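Local coordinates for aspartate aminotransferase (Leishmania major, PDB 4H51), which probably transfers the amino group of aspartate to 2-oxoglutarate, working as a homodimeric, pyridoxal phosphate-dependent aminotransferase, at residues B[53-56]-B[60-63]; B[67-72]-B[323-328]. One frame throughout, in Å; residues are numbered along the deposited sequence.

Contact 1 (B[53-56]-B[60-63]). With EDO (1,2-ethanediol), chain D.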
loop_
_atom_site.group_PDB
_atom_site.type_symbol
_atom_site.label_atom_id
_atom_site.label_comp_id
_atom_site.label_asym_id
_atom_site.label_seq_id
_atom_site.Cartn_x
_atom_site.Cartn_y
_atom_site.Cartn_z
ATOM N N ALA B 53 17.637 0.041 10.041
ATOM C CA ALA B 53 18.031 -0.032 8.645
ATOM C C ALA B 53 19.553 -0.309 8.591
ATOM O O ALA B 53 20.307 0.276 9.347
ATOM C CB ALA B 53 17.682 1.264 7.924
ATOM N N TYR B 54 19.959 -1.225 7.722
ATOM C CA TYR B 54 21.355 -1.677 7.608
ATOM C C TYR B 54 22.244 -0.508 7.095
ATOM O O TYR B 54 21.853 0.263 6.188
ATOM C CB TYR B 54 21.465 -2.901 6.671
ATOM C CG TYR B 54 22.872 -3.393 6.562
ATOM C CD1 TYR B 54 23.402 -4.205 7.552
ATOM C CD2 TYR B 54 23.693 -3.013 5.497
ATOM C CE1 TYR B 54 24.699 -4.634 7.491
ATOM C CE2 TYR B 54 24.998 -3.450 5.426
ATOM C CZ TYR B 54 25.504 -4.227 6.451
ATOM O OH TYR B 54 26.770 -4.699 6.448
ATOM N N ARG B 55 23.412 -0.365 7.688
ATOM C CA ARG B 55 24.427 0.496 7.137
ATOM C C ARG B 55 25.699 -0.304 6.916
ATOM O O ARG B 55 25.951 -1.329 7.589
ATOM C CB ARG B 55 24.660 1.686 8.093
ATOM C CG ARG B 55 23.437 2.567 8.314
ATOM C CD ARG B 55 23.197 3.440 7.074
ATOM N NE ARG B 55 21.974 4.264 7.124
ATOM C CZ ARG B 55 20.763 3.894 6.676
ATOM N NH1 ARG B 55 20.528 2.682 6.212
ATOM N NH2 ARG B 55 19.750 4.760 6.693
ATOM N N ASP B 56 26.494 0.140 5.972
ATOM C CA ASP B 56 27.758 -0.509 5.664
ATOM C C ASP B 56 28.880 -0.078 6.646
ATOM O O ASP B 56 28.611 0.600 7.664
ATOM C CB ASP B 56 28.133 -0.300 4.188
ATOM C CG ASP B 56 28.600 1.129 3.866
ATOM O OD1 ASP B 56 28.850 1.953 4.795
ATOM O OD2 ASP B 56 28.730 1.398 2.662
ATOM N N ARG B 60 27.048 4.049 5.750
ATOM C CA ARG B 60 26.240 4.531 4.643
ATOM C C ARG B 60 25.092 3.581 4.329
ATOM O O ARG B 60 25.211 2.328 4.537
ATOM C CB ARG B 60 27.088 4.688 3.401
ATOM C CG ARG B 60 28.224 5.704 3.494
ATOM C CD ARG B 60 29.144 5.569 2.279
ATOM N NE ARG B 60 29.675 4.190 2.130
ATOM C CZ ARG B 60 30.637 3.833 1.276
ATOM N NH1 ARG B 60 31.234 4.745 0.481
ATOM N NH2 ARG B 60 31.057 2.571 1.239
ATOM N N PRO B 61 23.976 4.143 3.818
ATOM C CA PRO B 61 22.951 3.273 3.268
ATOM C C PRO B 61 23.590 2.327 2.251
ATOM O O PRO B 61 24.481 2.755 1.498
ATOM C CB PRO B 61 22.019 4.266 2.567
ATOM C CG PRO B 61 22.152 5.508 3.390
ATOM C CD PRO B 61 23.627 5.571 3.606
ATOM N N TYR B 62 23.117 1.076 2.197
ATOM C CA TYR B 62 23.789 0.031 1.427
ATOM C C TYR B 62 22.829 -0.652 0.464
ATOM O O TYR B 62 22.232 -1.678 0.792
ATOM C CB TYR B 62 24.426 -1.002 2.401
ATOM C CG TYR B 62 25.157 -2.131 1.689
ATOM C CD1 TYR B 62 26.299 -1.889 0.978
ATOM C CD2 TYR B 62 24.655 -3.423 1.690
ATOM C CE1 TYR B 62 26.961 -2.911 0.319
ATOM C CE2 TYR B 62 25.291 -4.450 1.021
ATOM C CZ TYR B 62 26.430 -4.201 0.333
ATOM O OH TYR B 62 27.079 -5.204 -0.361
ATOM N N PRO B 63 22.630 -0.084 -0.734
ATOM C CA PRO B 63 21.899 -0.830 -1.783
ATOM C C PRO B 63 22.679 -2.084 -2.109
ATOM O O PRO B 63 23.898 -1.989 -2.397
ATOM C CB PRO B 63 21.920 0.135 -2.963
ATOM C CG PRO B 63 22.137 1.473 -2.369
ATOM C CD PRO B 63 23.009 1.267 -1.179
HETATM C C1 EDO D . 28.145 -4.473 3.357
HETATM O O1 EDO D . 28.320 -3.829 4.608
HETATM C C2 EDO D . 28.216 -5.982 3.570
HETATM O O2 EDO D . 29.586 -6.354 3.670
HETATM O O HOH W 1 20.782 0.170 3.682
HETATM O O HOH W 2 26.995 1.865 0.721
#
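Pro61 CG rests over the centre of one face of the Arg55 guanidinium, 3.9 Å from Arg55 CZ. The Tyr54 ring meets Tyr62 CB and O1 of the ethanediol at its edge, in plane, whereas the Tyr62 ring carries ethanediol C1 over one face. The two tyrosines lie side by side with planes at 66°, Tyr54 CE2 3.8 Å from Tyr62 CD2. The chain turns back on itself: Asp56 N donates to Arg60 O (2.9 Å), and Arg60 N meets Asp56 OD1 (2.9 Å) from above the carboxylate plane. OD1 also takes the N-H of Gln58, an Asx turn. At chi1 73° Asp56 CG lies between backbone N and carbonyl carbon, putting OD1 at Arg60 N and OD2 at the Arg60 guanidinium. Arg60, bent at chi3, grips OD2 side-on with NE and NH2, guanidinium and carboxylate planes 53° apart; the NE bond (3.0 Å to OD2) uses the syn lone pair. Waters join OD2 to Pro61 O and Tyr54 O to Tyr62 N. Arg55 NH1 binds Tyr54 O and, across the dimer interface, Glu82 of the second subunit. Several donors on each oxygen probably keep Asp56 ionised; its carboxylate ties Arg60 backbone and side chain to the turn.

Contact 2 (B[67-72]-B[323-328]); sequences VRKAEQ and RKEWEA
Lys69 and Glu325 form a salt bridge between two helices, 65-76 and 320-350, at the surface of this pyridoxal phosphate-dependent aminotransferase fold. The join is slight: the two segments bury only 78 Å² against each other, and these are the two residues that touch. Both side chains leave their helices with CG anti to the carbonyl carbon (chi1 -72° in each) and run out extended, which carries the ammonium and the carboxylate across to each other; the side chains cross at about a right angle. Lys69 NZ lies 2.8 Å from Glu325 OE1, on the syn lone pair of that oxygen; its approach to Glu325 OE2, at 3.2 Å, is weak. Behind NZ, Lys69 CE passes 3.5 Å from Glu325 OE1. Lys69 is exposed, so solvent can probably compete for this bridge.

The tightly packed side of the same helices is made with residues beyond the two segments. Val67 and Trp326 are buried, and both lean on Ile316 of helix 307-318; Trp326 also packs on Val66 of helix 65-76 itself. Trp326 NE1 donates to the carbonyl oxygen of Asn266, the residue following Lys265, which carries the pyridoxal phosphate. A second ion pair lies along helix 320-350, one turn apart: Arg323 NE reaches Glu327 OE2 at 2.9 Å, on the anti side and 34° out of the carboxylate plane.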
loop_
_atom_site.group_PDB
_atom_site.type_symbol
_atom_site.label_atom_id
_atom_site.label_comp_id
_atom_site.label_asym_id
_atom_site.label_seq_id
_atom_site.Cartn_x
_atom_site.Cartn_y
_atom_site.Cartn_z
ATOM N N VAL B 67 20.863 -6.307 -5.873
ATOM C CA VAL B 67 19.718 -5.491 -6.231
ATOM C C VAL B 67 20.099 -4.587 -7.383
ATOM O O VAL B 67 19.310 -4.415 -8.320
ATOM C CB VAL B 67 19.185 -4.663 -5.043
ATOM C CG1 VAL B 67 18.171 -3.631 -5.475
ATOM C CG2 VAL B 67 18.588 -5.589 -3.992
ATOM N N ARG B 68 21.308 -4.022 -7.323
ATOM C CA ARG B 68 21.792 -3.210 -8.440
ATOM C C ARG B 68 21.825 -4.011 -9.711
ATOM O O ARG B 68 21.384 -3.510 -10.723
ATOM C CB ARG B 68 23.201 -2.658 -8.199
ATOM C CG ARG B 68 23.274 -1.625 -7.127
ATOM C CD ARG B 68 22.429 -0.431 -7.450
ATOM N NE ARG B 68 22.876 0.742 -6.698
ATOM C CZ ARG B 68 22.075 1.720 -6.268
ATOM N NH1 ARG B 68 20.752 1.691 -6.487
ATOM N NH2 ARG B 68 22.598 2.743 -5.623
ATOM N N LYS B 69 22.269 -5.263 -9.648
ATOM C CA LYS B 69 22.265 -6.152 -10.809
ATOM C C LYS B 69 20.855 -6.426 -11.307
ATOM O O LYS B 69 20.614 -6.480 -12.505
ATOM C CB LYS B 69 22.864 -7.523 -10.515
ATOM C CG LYS B 69 24.362 -7.583 -10.334
ATOM C CD LYS B 69 24.837 -9.011 -10.581
ATOM C CE LYS B 69 26.316 -9.148 -10.321
ATOM N NZ LYS B 69 26.687 -10.581 -10.409
ATOM N N ALA B 70 19.946 -6.661 -10.375
ATOM C CA ALA B 70 18.542 -6.907 -10.706
ATOM C C ALA B 70 17.862 -5.682 -11.340
ATOM O O ALA B 70 16.974 -5.845 -12.213
ATOM C CB ALA B 70 17.780 -7.381 -9.455
ATOM N N GLU B 71 18.223 -4.461 -10.932
ATOM C CA GLU B 71 17.623 -3.291 -11.572
ATOM C C GLU B 71 17.980 -3.283 -13.076
ATOM O O GLU B 71 17.122 -3.008 -13.925
ATOM C CB GLU B 71 18.034 -1.957 -10.915
ATOM C CG GLU B 71 17.351 -1.609 -9.585
ATOM C CD GLU B 71 16.050 -0.798 -9.716
ATOM O OE1 GLU B 71 15.514 -0.681 -10.834
ATOM O OE2 GLU B 71 15.550 -0.251 -8.686
ATOM N N GLN B 72 19.216 -3.586 -13.410
ATOM C CA GLN B 72 19.608 -3.582 -14.828
ATOM C C GLN B 72 18.929 -4.674 -15.634
ATOM O O GLN B 72 18.533 -4.468 -16.797
ATOM C CB GLN B 72 21.126 -3.720 -14.968
ATOM C CG GLN B 72 21.629 -3.424 -16.373
ATOM C CD GLN B 72 21.272 -2.032 -16.904
ATOM O OE1 GLN B 72 21.652 -1.005 -16.340
ATOM N NE2 GLN B 72 20.563 -2.004 -18.033
ATOM N N ARG B 323 20.622 -15.485 -6.664
ATOM C CA ARG B 323 20.190 -16.110 -5.416
ATOM C C ARG B 323 21.391 -16.465 -4.562
ATOM O O ARG B 323 21.456 -16.131 -3.355
ATOM C CB ARG B 323 19.301 -17.337 -5.734
ATOM C CG ARG B 323 18.871 -18.151 -4.534
ATOM C CD ARG B 323 18.187 -17.324 -3.502
ATOM N NE ARG B 323 17.600 -18.195 -2.516
ATOM C CZ ARG B 323 16.404 -18.769 -2.595
ATOM N NH1 ARG B 323 15.579 -18.497 -3.583
ATOM N NH2 ARG B 323 15.996 -19.550 -1.596
ATOM N N LYS B 324 22.378 -17.112 -5.181
ATOM C CA LYS B 324 23.561 -17.530 -4.427
ATOM C C LYS B 324 24.294 -16.314 -3.946
ATOM O O LYS B 324 24.745 -16.263 -2.801
ATOM C CB LYS B 324 24.487 -18.428 -5.287
ATOM N N GLU B 325 24.370 -15.303 -4.808
ATOM C CA GLU B 325 25.063 -14.058 -4.486
ATOM C C GLU B 325 24.370 -13.279 -3.371
ATOM O O GLU B 325 25.030 -12.662 -2.556
ATOM C CB GLU B 325 25.187 -13.161 -5.704
ATOM C CG GLU B 325 26.189 -13.666 -6.736
ATOM C CD GLU B 325 26.161 -12.871 -8.035
ATOM O OE1 GLU B 325 25.718 -11.708 -8.052
ATOM O OE2 GLU B 325 26.646 -13.422 -9.039
ATOM N N TRP B 326 23.043 -13.321 -3.346
ATOM C CA TRP B 326 22.286 -12.647 -2.302
ATOM C C TRP B 326 22.506 -13.275 -0.945
ATOM O O TRP B 326 22.762 -12.610 0.069
ATOM C CB TRP B 326 20.794 -12.646 -2.680
ATOM C CG TRP B 326 19.916 -12.154 -1.573
ATOM C CD1 TRP B 326 20.014 -10.964 -0.920
ATOM C CD2 TRP B 326 18.731 -12.812 -0.983
ATOM N NE1 TRP B 326 19.078 -10.866 0.069
ATOM C CE2 TRP B 326 18.264 -11.932 0.061
ATOM C CE3 TRP B 326 18.081 -14.017 -1.184
ATOM C CZ2 TRP B 326 17.186 -12.239 0.847
ATOM C CZ3 TRP B 326 17.009 -14.314 -0.378
ATOM C CH2 TRP B 326 16.554 -13.432 0.594
ATOM N N GLU B 327 22.377 -14.588 -0.892
ATOM C CA GLU B 327 22.641 -15.287 0.336
ATOM C C GLU B 327 24.043 -14.981 0.889
ATOM O O GLU B 327 24.170 -14.772 2.089
ATOM C CB GLU B 327 22.328 -16.782 0.202
ATOM C CG GLU B 327 20.847 -17.025 -0.042
ATOM C CD GLU B 327 20.417 -18.474 0.085
ATOM O OE1 GLU B 327 20.622 -19.041 1.176
ATOM O OE2 GLU B 327 19.808 -19.012 -0.848
ATOM N N ALA B 328 25.064 -14.920 0.022
ATOM C CA ALA B 328 26.429 -14.528 0.436
ATOM C C ALA B 328 26.464 -13.127 1.026
ATOM O O ALA B 328 27.089 -12.892 2.055
ATOM C CB ALA B 328 27.423 -14.613 -0.735
#

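Contact 1 closes before contact 2 opens: the loop holding 53-56 and 60-63 runs straight into helix 65-76, whose 67-72 segment begins contact 2. Their centres lie about 15 Å apart, on the same side of the chain's centre, and they touch where Pro63 CG packs 3.5 Å from Arg68 NH2. Helix 320-350 is shared: it supplies segment 323-328 to contact 2 and, further along, Glu329 and Arg336, which make weak hydrogen bonds to contact 1. Both contacts also reach the second subunit, through the loop in contact 1 and helix 65-76 in contact 2, so this continuous piece of chain forms part of the dimer interface.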